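NAD(P)H-FMN oxidoreductase (Bacillus subtilis, PDB 5LVA) binds flavin mononucleotide and probably works as an NAD(P)H-dependent flavin reductase or quinone dehydrogenase that transfers electrons through the flavin. Local coordinates at residues F62-Y67 with F101-S106. Sequence-based numbering, arbitrary orientation.
Sequences FQFPLY and FMVAVS. With FMN (flavin mononucleotide), chain C.
Leu-66 N donates a hydrogen bond to Ser-106 O at 2.8 Å, the last of five backbone bonds between segments 62-67 and 101-106, which run parallel. The bond from Ser-106 N to Phe-64 O is weak. Phe-62, Phe-64, Val-103 and Val-105 lie on one face of the sheet, Gln-63, Pro-65, Ala-104 and Ser-106 on the other. Phe-62 sets CE1 over one face of the Phe-101 ring, 3.6 Å from Phe-101 CE2, with the planes at 39°. The Phe-64 ring reaches Val-103 CG1 through CZ and Val-105 CG2 through CE2. Strands 59-65 and 100-106 belong to a beta-alpha-beta unit of the flavodoxin-like fold, with helix 73-82 between them, and their C-terminal ends carry the FMN. Leu-66 can be followed outward: CB lies 3.3 Å from Ser-106 O and also touches Val-105 CG2. CG lies anti to the backbone N (chi1 -162°), and the two methyls part: CD1 goes to Val-105 CG2, CD2 ends 3.6 Å from FMN N3. Leu-66 O accepts from FMN O2'. Tyr-67 CD1 comes within 3.4 Å of FMN C8, and FMN C7M lies over one face of the tyrosine ring. With alanine in place of this tyrosine, the dimethylbenzene end of the flavin would probably lose the aromatic ring that packs against it. Ser-106 OG is hydrogen-bonded to FMN O4' at 2.8 Å, and Asn-18 is a second, weak partner.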
ATOM      1  N   PHE A  62       1.919  -1.464  -0.355  1.00 17.31           N
ATOM      2  CA  PHE A  62       0.762  -1.422   0.525  1.00 17.49           C
ATOM      3  C   PHE A  62      -0.340  -0.610  -0.136  1.00 17.73           C
ATOM      4  O   PHE A  62      -0.199   0.594  -0.330  1.00 18.48           O
ATOM      5  CB  PHE A  62       1.137  -0.835   1.883  1.00 16.44           C
ATOM      6  CG  PHE A  62       2.201  -1.612   2.605  1.00 15.80           C
ATOM      7  CD1 PHE A  62       3.545  -1.373   2.362  1.00 16.64           C
ATOM      8  CD2 PHE A  62       1.860  -2.591   3.518  1.00 16.11           C
ATOM      9  CE1 PHE A  62       4.526  -2.094   3.024  1.00 13.16           C
ATOM     10  CE2 PHE A  62       2.830  -3.321   4.177  1.00 16.45           C
ATOM     11  CZ  PHE A  62       4.166  -3.066   3.936  1.00 12.58           C
ATOM     12  N   GLN A  63      -1.425  -1.284  -0.514  1.00 18.87           N
ATOM     13  CA  GLN A  63      -2.533  -0.641  -1.202  1.00 15.47           C
ATOM     14  C   GLN A  63      -3.736  -0.548  -0.289  1.00 17.55           C
ATOM     15  O   GLN A  63      -4.182  -1.549   0.246  1.00 18.38           O
ATOM     16  CB  GLN A  63      -2.893  -1.398  -2.473  1.00 17.28           C
ATOM     17  CG  GLN A  63      -3.969  -0.727  -3.298  1.00 20.75           C
ATOM     18  CD  GLN A  63      -4.387  -1.527  -4.519  1.00 21.14           C
ATOM     19  OE1 GLN A  63      -3.622  -2.311  -5.068  1.00 27.94           O
ATOM     20  NE2 GLN A  63      -5.611  -1.314  -4.957  1.00 24.37           N
ATOM     21  N   PHE A  64      -4.264   0.656  -0.110  1.00 18.97           N
ATOM     22  CA  PHE A  64      -5.397   0.843   0.777  1.00 15.64           C
ATOM     23  C   PHE A  64      -6.106   2.139   0.483  1.00 15.39           C
ATOM     24  O   PHE A  64      -5.556   2.997  -0.177  1.00 18.52           O
ATOM     25  CB  PHE A  64      -4.948   0.803   2.245  1.00 18.70           C
ATOM     26  CG  PHE A  64      -3.835   1.771   2.595  1.00 18.03           C
ATOM     27  CD1 PHE A  64      -2.509   1.394   2.482  1.00 15.51           C
ATOM     28  CD2 PHE A  64      -4.124   3.042   3.075  1.00 16.09           C
ATOM     29  CE1 PHE A  64      -1.512   2.259   2.817  1.00 15.60           C
ATOM     30  CE2 PHE A  64      -3.128   3.907   3.409  1.00 13.30           C
ATOM     31  CZ  PHE A  64      -1.819   3.523   3.280  1.00 17.69           C
ATOM     32  N   PRO A  65      -7.358   2.270   0.931  1.00 18.51           N
ATOM     33  CA  PRO A  65      -7.977   3.588   0.869  1.00 15.80           C
ATOM     34  C   PRO A  65      -7.529   4.428   2.051  1.00 19.32           C
ATOM     35  O   PRO A  65      -7.273   3.879   3.119  1.00 19.27           O
ATOM     36  CB  PRO A  65      -9.469   3.280   0.952  1.00 14.96           C
ATOM     37  CG  PRO A  65      -9.530   2.045   1.752  1.00 16.07           C
ATOM     38  CD  PRO A  65      -8.332   1.235   1.321  1.00 16.28           C
ATOM     39  N   LEU A  66      -7.433   5.737   1.856  1.00 18.46           N
ATOM     40  CA  LEU A  66      -7.140   6.649   2.937  1.00 15.65           C
ATOM     41  C   LEU A  66      -8.336   6.771   3.852  1.00 19.05           C
ATOM     42  O   LEU A  66      -9.364   7.325   3.471  1.00 18.32           O
ATOM     43  CB  LEU A  66      -6.763   8.028   2.400  1.00 18.76           C
ATOM     44  CG  LEU A  66      -6.036   8.967   3.353  1.00 16.49           C
ATOM     45  CD1 LEU A  66      -4.658   8.414   3.624  1.00 18.95           C
ATOM     46  CD2 LEU A  66      -5.960  10.346   2.764  1.00 15.95           C
ATOM     47  N   TYR A  67      -8.179   6.250   5.061  1.00 17.32           N
ATOM     48  CA  TYR A  67      -9.181   6.343   6.100  1.00 15.91           C
ATOM     49  C   TYR A  67      -8.637   7.182   7.230  1.00 18.73           C
ATOM     50  O   TYR A  67      -7.635   6.808   7.825  1.00 22.87           O
ATOM     51  CB  TYR A  67      -9.549   4.963   6.643  1.00 17.33           C
ATOM     52  CG  TYR A  67     -10.409   4.103   5.760  1.00 15.58           C
ATOM     53  CD1 TYR A  67     -10.977   4.594   4.588  1.00 19.11           C
ATOM     54  CD2 TYR A  67     -10.671   2.799   6.111  1.00 15.66           C
ATOM     55  CE1 TYR A  67     -11.771   3.797   3.798  1.00 16.25           C
ATOM     56  CE2 TYR A  67     -11.458   2.002   5.332  1.00 20.48           C
ATOM     57  CZ  TYR A  67     -12.012   2.491   4.178  1.00 20.37           C
ATOM     58  OH  TYR A  67     -12.806   1.637   3.420  1.00 25.98           O
ATOM     59  N   PHE A 101       9.812  -0.303  -0.960  1.00 19.66           N
ATOM     60  CA  PHE A 101       8.647  -0.107  -0.117  1.00 18.25           C
ATOM     61  C   PHE A 101       7.841   1.008  -0.749  1.00 20.35           C
ATOM     62  O   PHE A 101       8.336   2.105  -0.894  1.00 20.36           O
ATOM     63  CB  PHE A 101       9.106   0.248   1.301  1.00 20.65           C
ATOM     64  CG  PHE A 101       8.000   0.484   2.310  1.00 21.33           C
ATOM     65  CD1 PHE A 101       7.066   1.496   2.147  1.00 19.89           C
ATOM     66  CD2 PHE A 101       7.981  -0.239   3.499  1.00 18.40           C
ATOM     67  CE1 PHE A 101       6.095   1.716   3.100  1.00 18.47           C
ATOM     68  CE2 PHE A 101       7.017  -0.008   4.467  1.00 13.02           C
ATOM     69  CZ  PHE A 101       6.075   0.959   4.262  1.00 15.27           C
ATOM     70  N   MET A 102       6.606   0.749  -1.145  1.00 20.21           N
ATOM     71  CA  MET A 102       5.804   1.848  -1.635  1.00 19.15           C
ATOM     72  C   MET A 102       4.345   1.754  -1.186  1.00 20.39           C
ATOM     73  O   MET A 102       3.858   0.701  -0.794  1.00 18.83           O
ATOM     74  CB  MET A 102       5.920   1.956  -3.156  1.00 14.43           C
ATOM     75  CG  MET A 102       4.923   1.207  -3.986  1.00 28.59           C
ATOM     76  SD  MET A 102       4.787   1.942  -5.642  1.00 26.69           S
ATOM     77  CE  MET A 102       3.921   3.410  -5.177  1.00 30.93           C
ATOM     78  N   VAL A 103       3.682   2.898  -1.201  1.00 22.00           N
ATOM     79  CA  VAL A 103       2.301   3.007  -0.782  1.00 19.09           C
ATOM     80  C   VAL A 103       1.457   3.370  -1.982  1.00 16.46           C
ATOM     81  O   VAL A 103       1.831   4.226  -2.751  1.00 18.28           O
ATOM     82  CB  VAL A 103       2.129   4.079   0.339  1.00 17.01           C
ATOM     83  CG1 VAL A 103       0.650   4.378   0.599  1.00 15.88           C
ATOM     84  CG2 VAL A 103       2.808   3.625   1.600  1.00 13.83           C
ATOM     85  N   ALA A 104       0.320   2.711  -2.142  1.00 18.04           N
ATOM     86  CA  ALA A 104      -0.649   3.106  -3.160  1.00 18.82           C
ATOM     87  C   ALA A 104      -1.955   3.415  -2.463  1.00 17.14           C
ATOM     88  O   ALA A 104      -2.590   2.532  -1.927  1.00 20.83           O
ATOM     89  CB  ALA A 104      -0.830   2.015  -4.207  1.00 16.49           C
ATOM     90  N   VAL A 105      -2.355   4.672  -2.463  1.00 16.23           N
ATOM     91  CA  VAL A 105      -3.449   5.084  -1.610  1.00 16.01           C
ATOM     92  C   VAL A 105      -4.444   5.922  -2.393  1.00 18.98           C
ATOM     93  O   VAL A 105      -4.084   6.717  -3.251  1.00 16.90           O
ATOM     94  CB  VAL A 105      -2.918   5.859  -0.370  1.00 20.37           C
ATOM     95  CG1 VAL A 105      -2.138   7.098  -0.787  1.00 20.03           C
ATOM     96  CG2 VAL A 105      -4.038   6.234   0.567  1.00 20.34           C
ATOM     97  N   SER A 106      -5.715   5.694  -2.128  1.00 21.10           N
ATOM     98  CA  SER A 106      -6.754   6.457  -2.770  1.00 19.23           C
ATOM     99  C   SER A 106      -7.405   7.379  -1.743  1.00 20.25           C
ATOM    100  O   SER A 106      -7.575   7.005  -0.589  1.00 18.69           O
ATOM    101  CB  SER A 106      -7.779   5.520  -3.403  1.00 16.11           C
ATOM    102  OG  SER A 106      -8.343   4.681  -2.420  1.00 22.18           O
TER
HETATM  103  N1  FMN C 201     -10.824  10.462   2.066  1.00 19.19           N
HETATM  104  C2  FMN C 201      -9.856  11.427   2.267  1.00 21.14           C
HETATM  105  O2  FMN C 201      -9.475  12.127   1.334  1.00 24.27           O
HETATM  106  N3  FMN C 201      -9.296  11.613   3.506  1.00 17.85           N
HETATM  107  C4  FMN C 201      -9.697  10.854   4.567  1.00 18.25           C
HETATM  108  O4  FMN C 201      -9.165  11.051   5.653  1.00 17.01           O
HETATM  109  C4A FMN C 201     -10.681   9.878   4.378  1.00 17.78           C
HETATM  110  N5  FMN C 201     -11.101   9.098   5.426  1.00 18.71           N
HETATM  111  C5A FMN C 201     -12.066   8.136   5.248  1.00 17.15           C
HETATM  112  C6  FMN C 201     -12.463   7.364   6.329  1.00 16.24           C
HETATM  113  C7  FMN C 201     -13.416   6.378   6.189  1.00 18.12           C
HETATM  114  C7M FMN C 201     -13.820   5.560   7.385  1.00 14.08           C
HETATM  115  C8  FMN C 201     -13.989   6.173   4.932  1.00 20.19           C
HETATM  116  C8M FMN C 201     -15.029   5.112   4.727  1.00 12.95           C
HETATM  117  C9  FMN C 201     -13.591   6.951   3.852  1.00 16.31           C
HETATM  118  C9A FMN C 201     -12.622   7.928   3.998  1.00 20.16           C
HETATM  119  N10 FMN C 201     -12.215   8.716   2.928  1.00 20.82           N
HETATM  120  C10 FMN C 201     -11.242   9.684   3.123  1.00 19.23           C
HETATM  121  C1' FMN C 201     -12.776   8.482   1.553  1.00 18.52           C
HETATM  122  C2' FMN C 201     -11.908   7.323   1.002  1.00 21.32           C
HETATM  123  O2' FMN C 201     -10.530   7.678   0.964  1.00 20.61           O
HETATM  124  C3' FMN C 201     -12.373   6.694  -0.323  1.00 21.70           C
HETATM  125  O3' FMN C 201     -13.620   6.111  -0.035  1.00 23.26           O
HETATM  126  C4' FMN C 201     -11.372   5.631  -0.814  1.00 18.38           C
HETATM  127  O4' FMN C 201     -10.118   6.228  -0.931  1.00 25.02           O
HETATM  128  C5' FMN C 201     -11.575   4.952  -2.162  1.00 22.15           C
HETATM  129  O5' FMN C 201     -12.589   3.990  -2.062  1.00 26.92           O
HETATM  130  P   FMN C 201     -12.623   2.499  -2.671  1.00 23.20           P
HETATM  131  O1P FMN C 201     -13.184   1.718  -1.539  1.00 20.77           O
HETATM  132  O2P FMN C 201     -13.502   2.505  -3.875  1.00 25.37           O
HETATM  133  O3P FMN C 201     -11.326   1.867  -3.032  1.00 24.37           O